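Side-chain contacts in aryl acylamidase (bacterium CSBL00001, PDB 4YJ6), which probably hydrolyses the amide bond of N-acylated aromatic amines, as a member of the amidase signature enzyme family: residues E64-I67 against P72-M75; Y136-T141 against R324-P329; M318-C323 against M357-A362. All coordinates share one frame; numbering follows the deposited sequence.

Interaction 1 (E64-I67 against P72-M75); sequences ERRI and PVGM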
ATOM      1  N   GLU A  64       6.349 -19.906  21.046  1.00 13.75           N
ATOM      2  CA  GLU A  64       5.982 -21.297  21.283  1.00 13.57           C
ATOM      3  C   GLU A  64       6.033 -21.589  22.781  1.00 14.07           C
ATOM      4  O   GLU A  64       5.118 -22.238  23.321  1.00 13.59           O
ATOM      5  CB  GLU A  64       6.914 -22.225  20.526  1.00 14.37           C
ATOM      6  CG  GLU A  64       6.656 -23.720  20.838  1.00 16.10           C
ATOM      7  CD  GLU A  64       7.710 -24.615  20.229  1.00 22.00           C
ATOM      8  OE1 GLU A  64       7.434 -25.250  19.188  1.00 22.72           O
ATOM      9  OE2 GLU A  64       8.829 -24.685  20.797  1.00 25.52           O
ATOM     10  N   ARG A  65       7.074 -21.095  23.459  1.00 12.47           N
ATOM     11  CA  ARG A  65       7.163 -21.344  24.902  1.00 15.51           C
ATOM     12  C   ARG A  65       5.984 -20.718  25.647  1.00 16.05           C
ATOM     13  O   ARG A  65       5.384 -21.351  26.506  1.00 16.49           O
ATOM     14  CB  ARG A  65       8.484 -20.840  25.468  1.00 12.93           C
ATOM     15  CG  ARG A  65       8.696 -21.290  26.930  1.00 17.70           C
ATOM     16  CD  ARG A  65       9.766 -20.421  27.679  1.00 16.82           C
ATOM     17  NE  ARG A  65       9.362 -19.020  27.725  1.00 14.84           N
ATOM     18  CZ  ARG A  65       8.421 -18.530  28.528  1.00 17.45           C
ATOM     19  NH1 ARG A  65       7.807 -19.308  29.399  1.00 17.95           N
ATOM     20  NH2 ARG A  65       8.086 -17.253  28.468  1.00 17.00           N
ATOM     21  N   ARG A  66       5.623 -19.478  25.314  1.00 12.85           N
ATOM     22  CA  ARG A  66       4.494 -18.839  25.959  1.00 14.51           C
ATOM     23  C   ARG A  66       3.187 -19.598  25.703  1.00 15.92           C
ATOM     24  O   ARG A  66       2.379 -19.761  26.615  1.00 16.87           O
ATOM     25  CB  ARG A  66       4.347 -17.392  25.503  1.00 12.51           C
ATOM     26  CG  ARG A  66       5.435 -16.488  26.105  1.00 14.49           C
ATOM     27  CD  ARG A  66       5.153 -15.028  25.764  1.00 18.20           C
ATOM     28  NE  ARG A  66       5.668 -14.675  24.443  1.00 15.15           N
ATOM     29  CZ  ARG A  66       4.993 -14.024  23.496  1.00 17.37           C
ATOM     30  NH1 ARG A  66       3.710 -13.657  23.667  1.00 16.23           N
ATOM     31  NH2 ARG A  66       5.624 -13.736  22.360  1.00 16.27           N
ATOM     32  N   ILE A  67       2.980 -20.060  24.468  1.00 14.18           N
ATOM     33  CA  ILE A  67       1.771 -20.829  24.150  1.00 15.91           C
ATOM     34  C   ILE A  67       1.722 -22.114  24.979  1.00 19.77           C
ATOM     35  O   ILE A  67       0.672 -22.491  25.519  1.00 20.29           O
ATOM     36  CB  ILE A  67       1.750 -21.192  22.648  1.00 16.21           C
ATOM     37  CG1 ILE A  67       1.456 -19.924  21.843  1.00 14.41           C
ATOM     38  CG2 ILE A  67       0.729 -22.326  22.355  1.00 18.80           C
ATOM     39  CD1 ILE A  67       1.559 -20.144  20.329  1.00 17.77           C
ATOM     40  N   PRO A  72       0.376 -14.981  28.233  1.00 17.18           N
ATOM     41  CA  PRO A  72      -0.385 -14.157  27.274  1.00 19.05           C
ATOM     42  C   PRO A  72       0.298 -14.044  25.927  1.00 18.64           C
ATOM     43  O   PRO A  72       1.531 -13.923  25.833  1.00 15.67           O
ATOM     44  CB  PRO A  72      -0.463 -12.785  27.963  1.00 20.48           C
ATOM     45  CG  PRO A  72      -0.358 -13.126  29.440  1.00 21.27           C
ATOM     46  CD  PRO A  72       0.655 -14.240  29.481  1.00 22.86           C
ATOM     47  N   VAL A  73      -0.516 -14.127  24.878  1.00 16.24           N
ATOM     48  CA  VAL A  73       0.003 -13.964  23.530  1.00 16.19           C
ATOM     49  C   VAL A  73      -0.902 -12.970  22.789  1.00 15.34           C
ATOM     50  O   VAL A  73      -2.032 -12.697  23.204  1.00 16.47           O
ATOM     51  CB  VAL A  73       0.109 -15.302  22.749  1.00 16.55           C
ATOM     52  CG1 VAL A  73       1.085 -16.278  23.479  1.00 14.45           C
ATOM     53  CG2 VAL A  73      -1.252 -15.952  22.565  1.00 16.93           C
ATOM     54  N   GLY A  74      -0.386 -12.422  21.696  1.00 13.85           N
ATOM     55  CA  GLY A  74      -1.069 -11.333  21.024  1.00 14.23           C
ATOM     56  C   GLY A  74      -2.152 -11.762  20.051  1.00 15.38           C
ATOM     57  O   GLY A  74      -2.362 -12.946  19.756  1.00 14.21           O
HETATM   58  N   MSE A  75      -2.865 -10.771  19.529  1.00 13.03           N
HETATM   59  CA  MSE A  75      -4.050 -11.089  18.738  1.00 16.75           C
HETATM   60  C   MSE A  75      -3.714 -11.606  17.327  1.00 14.84           C
HETATM   61  O   MSE A  75      -4.592 -12.113  16.616  1.00 17.05           O
HETATM   62  CB  MSE A  75      -4.987  -9.879  18.688  1.00 19.87           C
HETATM   63  CG  MSE A  75      -4.675  -8.834  17.687  1.00 24.58           C
HETATM   64 SE   MSE A  75      -6.019  -7.342  17.912  1.00 63.78          SE
HETATM   65  CE  MSE A  75      -5.156  -6.779  19.622  1.00 20.87           C
TER

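Interaction 2 (Y136-T141 against R324-P329); sequences YGFRGT and RMIAIP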
ATOM      1  N   TYR A 136      13.029   5.842  -3.131  1.00 12.81           N
ATOM      2  CA  TYR A 136      12.295   6.922  -2.458  1.00 14.89           C
ATOM      3  C   TYR A 136      10.776   6.821  -2.673  1.00 13.89           C
ATOM      4  O   TYR A 136      10.047   7.803  -2.466  1.00 14.06           O
ATOM      5  CB  TYR A 136      12.814   8.309  -2.901  1.00 13.59           C
ATOM      6  CG  TYR A 136      13.993   8.824  -2.087  1.00 13.30           C
ATOM      7  CD1 TYR A 136      13.848   9.070  -0.738  1.00 14.76           C
ATOM      8  CD2 TYR A 136      15.252   9.076  -2.674  1.00 13.09           C
ATOM      9  CE1 TYR A 136      14.910   9.553   0.030  1.00 15.56           C
ATOM     10  CE2 TYR A 136      16.314   9.558  -1.921  1.00 15.68           C
ATOM     11  CZ  TYR A 136      16.138   9.787  -0.573  1.00 15.03           C
ATOM     12  OH  TYR A 136      17.165  10.262   0.212  1.00 16.20           O
ATOM     13  N   GLY A 137      10.293   5.630  -3.011  1.00 12.96           N
ATOM     14  CA  GLY A 137       8.862   5.437  -3.265  1.00 13.34           C
ATOM     15  C   GLY A 137       8.339   6.202  -4.486  1.00 13.68           C
ATOM     16  O   GLY A 137       7.137   6.278  -4.681  1.00 14.71           O
ATOM     17  N   PHE A 138       9.232   6.734  -5.326  1.00 13.50           N
ATOM     18  CA  PHE A 138       8.819   7.837  -6.223  1.00 13.59           C
ATOM     19  C   PHE A 138       8.329   7.306  -7.584  1.00 12.78           C
ATOM     20  O   PHE A 138       8.797   7.736  -8.650  1.00 14.27           O
ATOM     21  CB  PHE A 138       9.960   8.876  -6.363  1.00 14.47           C
ATOM     22  CG  PHE A 138       9.478  10.314  -6.546  1.00 15.64           C
ATOM     23  CD1 PHE A 138       8.905  10.731  -7.733  1.00 20.00           C
ATOM     24  CD2 PHE A 138       9.646  11.247  -5.546  1.00 20.36           C
ATOM     25  CE1 PHE A 138       8.470  12.079  -7.898  1.00 18.42           C
ATOM     26  CE2 PHE A 138       9.197  12.575  -5.704  1.00 21.73           C
ATOM     27  CZ  PHE A 138       8.611  12.968  -6.892  1.00 18.71           C
ATOM     28  N   ARG A 139       7.385   6.367  -7.532  1.00 12.88           N
ATOM     29  CA  ARG A 139       6.640   5.900  -8.715  1.00 14.14           C
ATOM     30  C   ARG A 139       5.686   4.787  -8.308  1.00 14.73           C
ATOM     31  O   ARG A 139       5.863   4.147  -7.265  1.00 14.42           O
ATOM     32  CB  ARG A 139       7.567   5.365  -9.826  1.00 15.51           C
ATOM     33  CG  ARG A 139       8.575   4.316  -9.312  1.00 15.25           C
ATOM     34  CD  ARG A 139       9.623   3.920 -10.385  1.00 15.57           C
ATOM     35  NE  ARG A 139      10.488   5.044 -10.712  1.00 14.39           N
ATOM     36  CZ  ARG A 139      11.091   5.243 -11.882  1.00 17.94           C
ATOM     37  NH1 ARG A 139      10.925   4.393 -12.892  1.00 18.01           N
ATOM     38  NH2 ARG A 139      11.861   6.318 -12.033  1.00 14.70           N
ATOM     39  N   GLY A 140       4.683   4.550  -9.152  1.00 12.47           N
ATOM     40  CA  GLY A 140       3.672   3.535  -8.914  1.00 12.68           C
ATOM     41  C   GLY A 140       4.036   2.157  -9.473  1.00 14.25           C
ATOM     42  O   GLY A 140       3.161   1.302  -9.640  1.00 14.05           O
ATOM     43  N   THR A 141       5.321   1.955  -9.753  1.00 14.81           N
ATOM     44  CA  THR A 141       5.851   0.646 -10.120  1.00 12.16           C
ATOM     45  C   THR A 141       6.934   0.295  -9.103  1.00 12.40           C
ATOM     46  O   THR A 141       7.409   1.161  -8.359  1.00 14.16           O
ATOM     47  CB  THR A 141       6.501   0.675 -11.496  1.00 15.57           C
ATOM     48  OG1 THR A 141       7.399   1.791 -11.536  1.00 15.35           O
ATOM     49  CG2 THR A 141       5.400   0.828 -12.592  1.00 14.65           C
ATOM     50  N   ARG A 324       6.015  17.755  -6.502  1.00 12.53           N
ATOM     51  CA  ARG A 324       6.737  18.755  -5.738  1.00 12.93           C
ATOM     52  C   ARG A 324       6.570  18.545  -4.227  1.00 13.44           C
ATOM     53  O   ARG A 324       7.527  18.696  -3.467  1.00 13.89           O
ATOM     54  CB  ARG A 324       6.269  20.169  -6.122  1.00 13.64           C
ATOM     55  CG  ARG A 324       6.818  20.640  -7.491  1.00 14.42           C
ATOM     56  CD  ARG A 324       6.495  22.117  -7.728  1.00 16.03           C
ATOM     57  NE  ARG A 324       5.048  22.318  -7.863  1.00 14.74           N
ATOM     58  CZ  ARG A 324       4.364  22.296  -9.001  1.00 16.32           C
ATOM     59  NH1 ARG A 324       4.971  22.096 -10.195  1.00 15.80           N
ATOM     60  NH2 ARG A 324       3.047  22.461  -8.961  1.00 13.02           N
HETATM   61  N   MSE A 325       5.349  18.231  -3.779  1.00 13.29           N
HETATM   62  CA  MSE A 325       5.132  18.016  -2.346  1.00 15.50           C
HETATM   63  C   MSE A 325       5.929  16.850  -1.781  1.00 15.26           C
HETATM   64  O   MSE A 325       6.456  16.951  -0.674  1.00 15.57           O
HETATM   65  CB  MSE A 325       3.633  17.806  -2.093  1.00 14.76           C
HETATM   66  CG  MSE A 325       2.933  19.080  -2.268  1.00 15.26           C
HETATM   67 SE   MSE A 325       1.042  18.623  -2.341  1.00 44.71          SE
HETATM   68  CE  MSE A 325       0.779  17.923  -0.602  1.00 21.03           C
ATOM     69  N   ILE A 326       6.030  15.751  -2.524  1.00 12.92           N
ATOM     70  CA  ILE A 326       6.840  14.601  -2.094  1.00 14.05           C
ATOM     71  C   ILE A 326       8.336  14.921  -2.184  1.00 14.78           C
ATOM     72  O   ILE A 326       9.168  14.479  -1.375  1.00 13.63           O
ATOM     73  CB  ILE A 326       6.541  13.365  -3.017  1.00 16.12           C
ATOM     74  CG1 ILE A 326       5.121  12.868  -2.747  1.00 17.22           C
ATOM     75  CG2 ILE A 326       7.602  12.229  -2.799  1.00 18.97           C
ATOM     76  CD1 ILE A 326       5.028  11.932  -1.509  1.00 17.61           C
ATOM     77  N   ALA A 327       8.688  15.698  -3.196  1.00 12.83           N
ATOM     78  CA  ALA A 327      10.097  15.989  -3.441  1.00 13.68           C
ATOM     79  C   ALA A 327      10.723  16.807  -2.299  1.00 14.59           C
ATOM     80  O   ALA A 327      11.889  16.648  -2.035  1.00 13.64           O
ATOM     81  CB  ALA A 327      10.255  16.748  -4.798  1.00 13.77           C
ATOM     82  N   ILE A 328       9.975  17.702  -1.644  1.00 14.88           N
ATOM     83  CA  ILE A 328      10.577  18.562  -0.631  1.00 13.87           C
ATOM     84  C   ILE A 328      11.181  17.737   0.516  1.00 15.40           C
ATOM     85  O   ILE A 328      12.366  17.870   0.838  1.00 13.49           O
ATOM     86  CB  ILE A 328       9.589  19.663  -0.129  1.00 12.96           C
ATOM     87  CG1 ILE A 328       9.288  20.627  -1.288  1.00 16.68           C
ATOM     88  CG2 ILE A 328      10.200  20.436   1.054  1.00 17.30           C
ATOM     89  CD1 ILE A 328       8.043  21.521  -1.077  1.00 19.53           C
ATOM     90  N   PRO A 329      10.394  16.834   1.116  1.00 14.65           N
ATOM     91  CA  PRO A 329      11.042  15.997   2.146  1.00 15.73           C
ATOM     92  C   PRO A 329      12.044  15.006   1.582  1.00 16.18           C
ATOM     93  O   PRO A 329      12.921  14.566   2.309  1.00 15.67           O
ATOM     94  CB  PRO A 329       9.875  15.239   2.808  1.00 18.64           C
ATOM     95  CG  PRO A 329       8.642  15.632   2.057  1.00 19.92           C
ATOM     96  CD  PRO A 329       8.930  16.712   1.085  1.00 15.44           C
TER

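Interaction 3 (M318-C323 against M357-A362); sequences MSDAWC and MKWIDA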
HETATM    1  N   MSE A 318      -2.289  18.533 -11.094  1.00 12.74           N
HETATM    2  CA  MSE A 318      -2.324  17.821  -9.821  1.00 12.18           C
HETATM    3  C   MSE A 318      -1.117  16.909  -9.617  1.00 13.16           C
HETATM    4  O   MSE A 318      -0.540  16.885  -8.524  1.00 12.48           O
HETATM    5  CB  MSE A 318      -3.616  17.023  -9.731  1.00 13.71           C
HETATM    6  CG  MSE A 318      -4.778  17.942  -9.742  1.00 12.75           C
HETATM    7 SE   MSE A 318      -6.302  16.955  -9.089  1.00 31.36          SE
HETATM    8  CE  MSE A 318      -6.491  15.657 -10.568  1.00 14.08           C
ATOM      9  N   SER A 319      -0.736  16.134 -10.634  1.00 12.72           N
ATOM     10  CA  SER A 319       0.423  15.274 -10.468  1.00 12.36           C
ATOM     11  C   SER A 319       1.707  16.070 -10.276  1.00 14.69           C
ATOM     12  O   SER A 319       2.582  15.656  -9.491  1.00 11.80           O
ATOM     13  CB  SER A 319       0.587  14.256 -11.617  1.00 14.56           C
ATOM     14  OG  SER A 319       0.900  14.899 -12.858  1.00 14.76           O
ATOM     15  N   ASP A 320       1.849  17.189 -10.985  1.00 13.70           N
ATOM     16  CA  ASP A 320       3.020  18.039 -10.759  1.00 14.18           C
ATOM     17  C   ASP A 320       3.076  18.543  -9.304  1.00 13.01           C
ATOM     18  O   ASP A 320       4.143  18.556  -8.684  1.00 12.79           O
ATOM     19  CB  ASP A 320       3.012  19.266 -11.684  1.00 13.96           C
ATOM     20  CG  ASP A 320       3.414  18.953 -13.130  1.00 18.18           C
ATOM     21  OD1 ASP A 320       3.933  17.856 -13.411  1.00 15.86           O
ATOM     22  OD2 ASP A 320       3.213  19.848 -13.993  1.00 16.92           O
ATOM     23  N   ALA A 321       1.931  18.951  -8.760  1.00 13.21           N
ATOM     24  CA  ALA A 321       1.878  19.420  -7.364  1.00 13.80           C
ATOM     25  C   ALA A 321       2.231  18.283  -6.423  1.00 12.73           C
ATOM     26  O   ALA A 321       2.985  18.470  -5.456  1.00 11.51           O
ATOM     27  CB  ALA A 321       0.469  19.961  -7.014  1.00 13.92           C
ATOM     28  N   TRP A 322       1.685  17.099  -6.675  1.00 12.01           N
ATOM     29  CA  TRP A 322       2.069  15.920  -5.847  1.00 12.15           C
ATOM     30  C   TRP A 322       3.564  15.659  -5.871  1.00 11.39           C
ATOM     31  O   TRP A 322       4.201  15.479  -4.817  1.00 11.03           O
ATOM     32  CB  TRP A 322       1.345  14.668  -6.348  1.00 10.75           C
ATOM     33  CG  TRP A 322       1.613  13.446  -5.444  1.00 11.36           C
ATOM     34  CD1 TRP A 322       0.899  13.074  -4.321  1.00 12.60           C
ATOM     35  CD2 TRP A 322       2.633  12.461  -5.606  1.00 12.11           C
ATOM     36  NE1 TRP A 322       1.434  11.938  -3.785  1.00 10.75           N
ATOM     37  CE2 TRP A 322       2.497  11.536  -4.553  1.00 11.18           C
ATOM     38  CE3 TRP A 322       3.681  12.287  -6.529  1.00 11.99           C
ATOM     39  CZ2 TRP A 322       3.349  10.447  -4.403  1.00 12.44           C
ATOM     40  CZ3 TRP A 322       4.527  11.220  -6.389  1.00 14.90           C
ATOM     41  CH2 TRP A 322       4.368  10.299  -5.321  1.00 13.37           C
ATOM     42  N   CYS A 323       4.156  15.688  -7.065  1.00 11.53           N
ATOM     43  CA  CYS A 323       5.594  15.453  -7.175  1.00 11.81           C
ATOM     44  C   CYS A 323       6.396  16.480  -6.412  1.00 12.17           C
ATOM     45  O   CYS A 323       7.378  16.135  -5.750  1.00 12.09           O
ATOM     46  CB  CYS A 323       6.034  15.447  -8.654  1.00 12.63           C
ATOM     47  SG  CYS A 323       5.492  13.969  -9.568  1.00 13.10           S
HETATM   48  N   MSE A 357      15.583  12.818  -9.994  1.00 14.62           N
HETATM   49  CA  MSE A 357      16.501  13.942  -9.847  1.00 18.20           C
HETATM   50  C   MSE A 357      15.891  15.190 -10.484  1.00 14.51           C
HETATM   51  O   MSE A 357      16.143  16.305 -10.052  1.00 16.14           O
HETATM   52  CB  MSE A 357      17.874  13.611 -10.466  1.00 18.89           C
HETATM   53  CG  MSE A 357      18.960  14.609 -10.135  1.00 22.79           C
HETATM   54 SE   MSE A 357      19.381  14.621  -8.189  1.00 48.06          SE
HETATM   55  CE  MSE A 357      20.461  12.991  -8.013  1.00 34.05           C
ATOM     56  N   LYS A 358      15.074  15.021 -11.519  1.00 15.87           N
ATOM     57  CA  LYS A 358      14.386  16.182 -12.090  1.00 16.58           C
ATOM     58  C   LYS A 358      13.619  16.945 -11.005  1.00 17.48           C
ATOM     59  O   LYS A 358      13.714  18.169 -10.899  1.00 17.45           O
ATOM     60  CB  LYS A 358      13.412  15.730 -13.171  1.00 16.59           C
ATOM     61  CG  LYS A 358      12.496  16.843 -13.683  1.00 17.84           C
ATOM     62  CD  LYS A 358      11.522  16.275 -14.710  1.00 21.97           C
ATOM     63  CE  LYS A 358      10.487  15.358 -14.057  1.00 22.72           C
ATOM     64  NZ  LYS A 358       9.286  15.145 -14.930  1.00 23.06           N
ATOM     65  N   TRP A 359      12.856  16.210 -10.197  1.00 15.33           N
ATOM     66  CA  TRP A 359      12.026  16.860  -9.163  1.00 14.50           C
ATOM     67  C   TRP A 359      12.890  17.347  -8.006  1.00 14.86           C
ATOM     68  O   TRP A 359      12.610  18.400  -7.407  1.00 15.41           O
ATOM     69  CB  TRP A 359      10.962  15.878  -8.668  1.00 15.19           C
ATOM     70  CG  TRP A 359       9.941  15.613  -9.713  1.00 15.39           C
ATOM     71  CD1 TRP A 359       9.752  14.464 -10.403  1.00 15.27           C
ATOM     72  CD2 TRP A 359       8.970  16.547 -10.203  1.00 16.00           C
ATOM     73  NE1 TRP A 359       8.696  14.611 -11.290  1.00 15.12           N
ATOM     74  CE2 TRP A 359       8.217  15.889 -11.193  1.00 16.98           C
ATOM     75  CE3 TRP A 359       8.677  17.877  -9.895  1.00 17.79           C
ATOM     76  CZ2 TRP A 359       7.170  16.518 -11.885  1.00 16.54           C
ATOM     77  CZ3 TRP A 359       7.645  18.502 -10.565  1.00 17.41           C
ATOM     78  CH2 TRP A 359       6.900  17.818 -11.551  1.00 17.04           C
ATOM     79  N   ILE A 360      13.921  16.571  -7.676  1.00 14.28           N
ATOM     80  CA  ILE A 360      14.892  16.983  -6.670  1.00 16.68           C
ATOM     81  C   ILE A 360      15.476  18.364  -7.020  1.00 18.62           C
ATOM     82  O   ILE A 360      15.533  19.256  -6.176  1.00 16.48           O
ATOM     83  CB  ILE A 360      16.025  15.933  -6.535  1.00 16.99           C
ATOM     84  CG1 ILE A 360      15.472  14.634  -5.958  1.00 19.72           C
ATOM     85  CG2 ILE A 360      17.160  16.469  -5.665  1.00 17.16           C
ATOM     86  CD1 ILE A 360      14.630  14.841  -4.726  1.00 20.36           C
ATOM     87  N   ASP A 361      15.864  18.556  -8.276  1.00 18.58           N
ATOM     88  CA  ASP A 361      16.405  19.844  -8.681  1.00 17.35           C
ATOM     89  C   ASP A 361      15.301  20.899  -8.732  1.00 16.42           C
ATOM     90  O   ASP A 361      15.527  22.058  -8.401  1.00 20.65           O
ATOM     91  CB  ASP A 361      17.077  19.734 -10.054  1.00 21.23           C
ATOM     92  CG  ASP A 361      18.369  18.933 -10.023  1.00 25.36           C
ATOM     93  OD1 ASP A 361      19.001  18.784  -8.950  1.00 25.81           O
ATOM     94  OD2 ASP A 361      18.767  18.460 -11.106  1.00 23.96           O
ATOM     95  N   ALA A 362      14.107  20.496  -9.142  1.00 16.32           N
ATOM     96  CA  ALA A 362      13.028  21.450  -9.327  1.00 19.20           C
ATOM     97  C   ALA A 362      12.656  22.119  -7.994  1.00 19.28           C
ATOM     98  O   ALA A 362      12.242  23.295  -7.971  1.00 19.36           O
ATOM     99  CB  ALA A 362      11.827  20.747  -9.929  1.00 17.37           C
TER

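Interaction 1 (E64-I67 against P72-M75)
R66 reaches from helix 53-69 to the loop that follows it and grips the carbonyl oxygen of P72. The bond from R66 NH1 to P72 O is 3.1 Å long, with an N-H...O angle of 154°. The oxygen lies at the edge of the guanidinium, in its plane, and the donor arrives in the carbonyl plane on a lone pair. The arginine chain bends at chi3 (-84°), which swings its head round to the loop instead of letting it run straight out. NH1 also forms a salt bridge with D124, whose carboxylate receives the backbone N-H of G74 too, so one acid tethers both sides of the contact.

The closer-packed part lies around V73 CG1, which sits 3.7 Å from R66 NH1 and 4.0 Å from R66 CB. Its apolar partner is I67, with CG1 4.0 Å from V73 CG1 where the two side chains cross at about a right angle. P72 marks the loose side: it is exposed, its CB is directed away from the helix, and it makes the contact through its carbonyl oxygen. At the surface, the chain thus leaves helix 53-69, folds back so that the loop packs on the last turn of that helix, and then leads to strand 80-84.

Interaction 2 (Y136-T141 against R324-P329)
F138 pushes the CE2 corner of its ring against I326 on helix 315-339, and the largest share of the buried surface belongs to this phenylalanine. The methyl CG2 of I326 makes a close approach, 3.3 Å from F138 CE2 and 3.6 Å from CD2. It meets the ring obliquely, neither over the face nor in the plane. The branching decides which methyl does this: I326 CG2 stands anti to the backbone N and faces the ring, while the CG1 arm leads away from the loop. A phosphate ion, probably from the crystallisation liquor, lies about 4 Å from the I326 side chain.

A327 completes the trio by meeting the ring edge. Its backbone N is near the ring plane, 4.0 Å from F138 CE2, and its CB is a looser neighbour at 4.4 Å from the same carbon. F138 is the centre of an inverse gamma turn (phi -92°, psi 52°), closed by a weak bond from R139 N to G137 O.

The turn belongs to the loop between strands 126-131 and 151-152. From there the F138 ring enters the angle between helix 315-339, where it also touches C323, and helix 354-363, where it meets L356 and the indole of W359.

Interaction 3 (M318-C323 against M357-A362)
C323 and W359 make the central contact, a CH-pi interaction over the indole face. C323 CB lies 3.4 Å from the centroid of the six-membered ring and only 13° off its normal, so the methylene sits almost squarely over the benzo ring. Within 357-362, the neighbouring K358 places CE over the opposite face, 3.3 Å from the W359 ring plane but shifted toward the rim; the indole thus has an aliphatic group on either face, centred on one and near the rim on the other.

The second interaction is sulfur-aromatic. With SG anti to its carbonyl carbon (chi1 -72°), C323 turns the sulfur toward the pyrrole end of the indole, 4.0 Å from the centroid of the five-membered ring. At 30° from the normal, its approach is oblique.

An oxygen-to-ring-edge contact comes from D320. Its OD1 lies near the ring plane, 3.5 Å from W359 CH2, where the slightly positive rim of C-H groups probably suits a carboxylate oxygen. The carboxylate and ring planes are steeply inclined. The other oxygen, OD2, forms a salt bridge with K316 one turn earlier, which helps fix the carboxylate's rotation.

Together these make a buried helix-to-helix contact in the amidase domain: a tryptophan from the short helix 354-363 lies against the long helix 315-339, with the C323 methylene over the indole face and its sulfur set obliquely to the five-membered ring.

Overall arrangement
Interactions 2 and 3 form one continuous patch, their centres about 8 Å apart, and both draw on helix 315-339. The link is aromatic: F138 CE1 lies 3.7 Å from W359 CD1, the ring planes about 25° apart, and F138 CZ approaches C323 O at 3.6 Å. R324 CG also packs on W359 CZ3. Their segments alternate along the chain, and the touching atoms join the loop to both helices. Interaction 1 is separate, on the opposite side of the chain's centre, with its centre about 40 Å from that of interaction 2 and 47 Å from that of interaction 3. The phosphate beside interaction 2 may mark a pocket there.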